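Local coordinates for foldase protein PrsA (Bacillus subtilis, PDB 4WO7) that helps secreted proteins fold outside the cell after translocation and has peptidyl-prolyl cis-trans isomerase activity that is not essential for this role in vivo, at residues A[174-182]-A[194-203]. Numbering follows the deposited sequence.
Sequences MDETFSKAA and VKTQYGYHII
F178, from the first turn of helix 176-182, reaches H201 and I203 on strand 200-203 in the parvulin-type (PpiC) isomerase domain, where this helix packs on the hairpin of strands 194-195 and 200-203. Helix and strand run nearly parallel, their axes 26° apart. On the F178 ring CD1 and CE1 make the nearest approaches: CD1 lies 3.4 Å from H201 ND1, while CE1 meets CG1 and CD1 of I203, with CZ also against I203. F178 and H201 rings meet obliquely, their planes at 56°. CG anti to the backbone N (chi1 175°) swings the F178 ring toward the strand, where it also touches L165 of strand 164-169. One helical turn on, A182 CB rests 4.1 Å from I203 CG2, and A181 CB packs against V194 CG2. At the other end, T177 CG2 comes 3.5 Å from K195 O and also meets the methyl of T196. D175 is the N-cap, its OD1 accepting a weak bond from T177 N. The same oxygen takes a weak bond from Q197 NE2 at 3.3 Å, a tentative link between helix start and hairpin turn: Q197 OE1 lies close to D175 OD2, two acceptors together, which leaves the amide's orientation doubtful. Further out, the H201 ring meets that of H124 on strand 119-127. Within the hairpin, H201 NE2 gives a weak, strongly bent bond to T196 OG1.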
HETATM    1  N   MSE A 174      22.507  -0.620  -8.919  1.00198.75           N
HETATM    2  CA  MSE A 174      22.919   0.773  -9.109  1.00194.91           C
HETATM    3  C   MSE A 174      23.070   1.106 -10.591  1.00186.65           C
HETATM    4  O   MSE A 174      22.933   0.238 -11.453  1.00186.57           O
HETATM    5  CB  MSE A 174      24.246   1.062  -8.396  1.00193.63           C
HETATM    6  CG  MSE A 174      24.276   2.388  -7.647  1.00183.97           C
HETATM    7 SE   MSE A 174      23.207   2.353  -6.019  1.00384.74          SE
HETATM    8  CE  MSE A 174      22.580   4.194  -6.009  1.00100.53           C
ATOM      9  N   ASP A 175      23.359   2.373 -10.875  1.00176.68           N
ATOM     10  CA  ASP A 175      23.665   2.825 -12.229  1.00170.05           C
ATOM     11  C   ASP A 175      25.038   2.306 -12.657  1.00170.09           C
ATOM     12  O   ASP A 175      25.954   2.236 -11.839  1.00172.51           O
ATOM     13  CB  ASP A 175      23.617   4.356 -12.291  1.00159.44           C
ATOM     14  CG  ASP A 175      23.976   4.904 -13.657  1.00160.28           C
ATOM     15  OD1 ASP A 175      23.735   4.213 -14.668  1.00162.44           O
ATOM     16  OD2 ASP A 175      24.494   6.040 -13.718  1.00158.45           O
ATOM     17  N   GLU A 176      25.185   1.934 -13.928  1.00182.40           N
ATOM     18  CA  GLU A 176      26.454   1.377 -14.397  1.00174.93           C
ATOM     19  C   GLU A 176      27.558   2.422 -14.430  1.00167.17           C
ATOM     20  O   GLU A 176      28.733   2.082 -14.337  1.00160.41           O
ATOM     21  CB  GLU A 176      26.329   0.765 -15.788  1.00174.67           C
ATOM     22  CG  GLU A 176      25.685  -0.599 -15.820  1.00178.05           C
ATOM     23  CD  GLU A 176      25.716  -1.207 -17.206  1.00182.55           C
ATOM     24  OE1 GLU A 176      26.715  -0.987 -17.928  1.00185.70           O
ATOM     25  OE2 GLU A 176      24.695  -1.794 -17.622  1.00182.44           O
ATOM     26  N   THR A 177      27.188   3.691 -14.565  1.00148.29           N
ATOM     27  CA  THR A 177      28.186   4.751 -14.580  1.00140.99           C
ATOM     28  C   THR A 177      28.782   4.928 -13.193  1.00130.71           C
ATOM     29  O   THR A 177      29.984   5.147 -13.045  1.00135.08           O
ATOM     30  CB  THR A 177      27.598   6.110 -15.033  1.00136.55           C
ATOM     31  OG1 THR A 177      26.791   5.938 -16.204  1.00140.48           O
ATOM     32  CG2 THR A 177      28.717   7.097 -15.328  1.00133.62           C
ATOM     33  N   PHE A 178      27.931   4.824 -12.178  1.00128.04           N
ATOM     34  CA  PHE A 178      28.357   4.999 -10.799  1.00114.80           C
ATOM     35  C   PHE A 178      29.132   3.808 -10.249  1.00118.07           C
ATOM     36  O   PHE A 178      30.221   3.968  -9.703  1.00121.48           O
ATOM     37  CB  PHE A 178      27.146   5.249  -9.904  1.00107.55           C
ATOM     38  CG  PHE A 178      27.487   5.330  -8.454  1.00109.05           C
ATOM     39  CD1 PHE A 178      27.859   6.535  -7.891  1.00109.68           C
ATOM     40  CD2 PHE A 178      27.477   4.198  -7.660  1.00113.76           C
ATOM     41  CE1 PHE A 178      28.184   6.619  -6.555  1.00108.30           C
ATOM     42  CE2 PHE A 178      27.809   4.272  -6.323  1.00112.35           C
ATOM     43  CZ  PHE A 178      28.167   5.485  -5.771  1.00107.94           C
ATOM     44  N   SER A 179      28.570   2.614 -10.412  1.00118.15           N
ATOM     45  CA  SER A 179      29.146   1.409  -9.821  1.00117.79           C
ATOM     46  C   SER A 179      30.478   1.017 -10.450  1.00120.52           C
ATOM     47  O   SER A 179      31.380   0.536  -9.764  1.00118.62           O
ATOM     48  CB  SER A 179      28.153   0.248  -9.934  1.00118.99           C
ATOM     49  OG  SER A 179      27.808  -0.005 -11.284  1.00125.48           O
ATOM     50  N   LYS A 180      30.608   1.246 -11.750  1.00124.02           N
ATOM     51  CA  LYS A 180      31.854   0.975 -12.452  1.00125.63           C
ATOM     52  C   LYS A 180      32.942   1.846 -11.841  1.00122.40           C
ATOM     53  O   LYS A 180      34.042   1.378 -11.544  1.00129.78           O
ATOM     54  CB  LYS A 180      31.691   1.267 -13.940  1.00128.16           C
ATOM     55  CG  LYS A 180      30.975   0.160 -14.693  1.00135.41           C
ATOM     56  CD  LYS A 180      30.829   0.483 -16.167  1.00141.40           C
ATOM     57  CE  LYS A 180      30.213  -0.679 -16.923  1.00146.58           C
ATOM     58  NZ  LYS A 180      30.046  -0.361 -18.364  1.00152.12           N
ATOM     59  N   ALA A 181      32.610   3.118 -11.648  1.00119.73           N
ATOM     60  CA  ALA A 181      33.516   4.081 -11.037  1.00109.85           C
ATOM     61  C   ALA A 181      33.807   3.747  -9.579  1.00102.87           C
ATOM     62  O   ALA A 181      34.921   3.954  -9.098  1.00101.53           O
ATOM     63  CB  ALA A 181      32.930   5.479 -11.138  1.00107.98           C
ATOM     64  N   ALA A 182      32.805   3.233  -8.876  1.00 99.27           N
ATOM     65  CA  ALA A 182      32.960   2.940  -7.458  1.00 98.24           C
ATOM     66  C   ALA A 182      33.863   1.728  -7.311  1.00106.06           C
ATOM     67  O   ALA A 182      34.731   1.690  -6.439  1.00102.72           O
ATOM     68  CB  ALA A 182      31.612   2.695  -6.798  1.00 93.15           C
ATOM     69  N   VAL A 194      31.996  12.456 -10.452  1.00111.52           N
ATOM     70  CA  VAL A 194      31.495  11.467 -11.406  1.00109.14           C
ATOM     71  C   VAL A 194      30.136  11.886 -11.947  1.00107.68           C
ATOM     72  O   VAL A 194      29.137  11.859 -11.229  1.00101.37           O
ATOM     73  CB  VAL A 194      31.377  10.060 -10.757  1.00133.25           C
ATOM     74  CG1 VAL A 194      30.712   9.061 -11.701  1.00138.23           C
ATOM     75  CG2 VAL A 194      32.738   9.551 -10.305  1.00130.69           C
ATOM     76  N   LYS A 195      30.108  12.260 -13.223  1.00116.09           N
ATOM     77  CA  LYS A 195      28.886  12.700 -13.887  1.00119.87           C
ATOM     78  C   LYS A 195      27.942  11.530 -14.152  1.00119.08           C
ATOM     79  O   LYS A 195      28.351  10.512 -14.712  1.00122.09           O
ATOM     80  CB  LYS A 195      29.233  13.407 -15.205  1.00124.30           C
ATOM     81  CG  LYS A 195      28.039  13.751 -16.089  1.00134.31           C
ATOM     82  CD  LYS A 195      27.062  14.673 -15.377  1.00143.00           C
ATOM     83  CE  LYS A 195      25.878  15.036 -16.257  1.00155.16           C
ATOM     84  NZ  LYS A 195      24.849  15.795 -15.494  1.00158.20           N
ATOM     85  N   THR A 196      26.682  11.678 -13.748  1.00123.47           N
ATOM     86  CA  THR A 196      25.651  10.686 -14.055  1.00137.88           C
ATOM     87  C   THR A 196      24.306  11.350 -14.321  1.00147.78           C
ATOM     88  O   THR A 196      24.216  12.574 -14.444  1.00147.47           O
ATOM     89  CB  THR A 196      25.453   9.659 -12.922  1.00140.21           C
ATOM     90  OG1 THR A 196      24.859  10.301 -11.785  1.00141.13           O
ATOM     91  CG2 THR A 196      26.765   9.011 -12.526  1.00143.67           C
ATOM     92  N   GLN A 197      23.263  10.529 -14.413  1.00174.71           N
ATOM     93  CA  GLN A 197      21.926  11.030 -14.695  1.00166.89           C
ATOM     94  C   GLN A 197      21.466  11.954 -13.575  1.00168.87           C
ATOM     95  O   GLN A 197      20.835  12.985 -13.817  1.00166.49           O
ATOM     96  CB  GLN A 197      20.905   9.898 -14.816  1.00169.64           C
ATOM     97  CG  GLN A 197      21.188   8.849 -15.883  1.00177.19           C
ATOM     98  CD  GLN A 197      21.662   7.517 -15.297  1.00178.62           C
ATOM     99  OE1 GLN A 197      21.714   7.335 -14.078  1.00176.29           O
ATOM    100  NE2 GLN A 197      21.989   6.574 -16.170  1.00182.76           N
ATOM    101  N   TYR A 198      21.792  11.571 -12.343  1.00152.12           N
ATOM    102  CA  TYR A 198      21.297  12.267 -11.164  1.00145.18           C
ATOM    103  C   TYR A 198      22.103  13.536 -10.900  1.00135.74           C
ATOM    104  O   TYR A 198      21.616  14.461 -10.251  1.00132.70           O
ATOM    105  CB  TYR A 198      21.364  11.359  -9.928  1.00143.56           C
ATOM    106  CG  TYR A 198      20.947   9.918 -10.160  1.00144.50           C
ATOM    107  CD1 TYR A 198      19.608   9.544 -10.168  1.00141.74           C
ATOM    108  CD2 TYR A 198      21.903   8.927 -10.344  1.00144.84           C
ATOM    109  CE1 TYR A 198      19.237   8.223 -10.372  1.00141.18           C
ATOM    110  CE2 TYR A 198      21.541   7.607 -10.547  1.00144.20           C
ATOM    111  CZ  TYR A 198      20.208   7.261 -10.558  1.00142.77           C
ATOM    112  OH  TYR A 198      19.848   5.948 -10.760  1.00143.90           O
ATOM    113  N   GLY A 199      23.334  13.574 -11.409  1.00130.12           N
ATOM    114  CA  GLY A 199      24.194  14.733 -11.244  1.00127.30           C
ATOM    115  C   GLY A 199      25.657  14.341 -11.145  1.00130.07           C
ATOM    116  O   GLY A 199      26.118  13.448 -11.858  1.00135.70           O
ATOM    117  N   TYR A 200      26.382  15.018 -10.257  1.00125.37           N
ATOM    118  CA  TYR A 200      27.781  14.696  -9.968  1.00116.87           C
ATOM    119  C   TYR A 200      27.988  14.065  -8.601  1.00105.30           C
ATOM    120  O   TYR A 200      27.418  14.492  -7.597  1.00 96.31           O
ATOM    121  CB  TYR A 200      28.665  15.938 -10.078  1.00115.67           C
ATOM    122  CG  TYR A 200      28.976  16.326 -11.501  1.00117.24           C
ATOM    123  CD1 TYR A 200      28.091  17.078 -12.257  1.00119.60           C
ATOM    124  CD2 TYR A 200      30.164  15.922 -12.089  1.00115.25           C
ATOM    125  CE1 TYR A 200      28.390  17.425 -13.559  1.00120.81           C
ATOM    126  CE2 TYR A 200      30.470  16.260 -13.384  1.00117.91           C
ATOM    127  CZ  TYR A 200      29.581  17.008 -14.119  1.00123.14           C
ATOM    128  OH  TYR A 200      29.896  17.337 -15.418  1.00131.41           O
ATOM    129  N   HIS A 201      28.822  13.031  -8.597  1.00107.54           N
ATOM    130  CA  HIS A 201      29.061  12.213  -7.420  1.00103.65           C
ATOM    131  C   HIS A 201      30.489  12.324  -6.927  1.00101.25           C
ATOM    132  O   HIS A 201      31.429  12.374  -7.721  1.00 99.22           O
ATOM    133  CB  HIS A 201      28.775  10.741  -7.712  1.00105.13           C
ATOM    134  CG  HIS A 201      27.359  10.457  -8.098  1.00104.86           C
ATOM    135  ND1 HIS A 201      26.562   9.594  -7.384  1.00103.14           N
ATOM    136  CD2 HIS A 201      26.600  10.920  -9.118  1.00107.66           C
ATOM    137  CE1 HIS A 201      25.368   9.531  -7.949  1.00104.51           C
ATOM    138  NE2 HIS A 201      25.366  10.327  -9.002  1.00108.32           N
ATOM    139  N   ILE A 202      30.638  12.373  -5.610  1.00 95.81           N
ATOM    140  CA  ILE A 202      31.916  12.100  -4.977  1.00 93.43           C
ATOM    141  C   ILE A 202      31.749  10.797  -4.217  1.00 89.58           C
ATOM    142  O   ILE A 202      30.996  10.731  -3.250  1.00 88.62           O
ATOM    143  CB  ILE A 202      32.369  13.223  -4.032  1.00100.26           C
ATOM    144  CG1 ILE A 202      32.748  14.466  -4.838  1.00111.06           C
ATOM    145  CG2 ILE A 202      33.592  12.783  -3.228  1.00 97.19           C
ATOM    146  CD1 ILE A 202      32.827  15.728  -4.014  1.00116.18           C
ATOM    147  N   ILE A 203      32.469   9.770  -4.653  1.00 85.12           N
ATOM    148  CA  ILE A 203      32.322   8.436  -4.086  1.00 86.15           C
ATOM    149  C   ILE A 203      33.490   8.093  -3.187  1.00 86.90           C
ATOM    150  O   ILE A 203      34.638   8.377  -3.516  1.00 86.78           O
ATOM    151  CB  ILE A 203      32.231   7.334  -5.158  1.00 92.01           C
ATOM    152  CG1 ILE A 203      31.321   7.762  -6.310  1.00 92.80           C
ATOM    153  CG2 ILE A 203      31.714   6.045  -4.518  1.00 94.93           C
ATOM    154  CD1 ILE A 203      31.285   6.771  -7.453  1.00 93.46           C
TER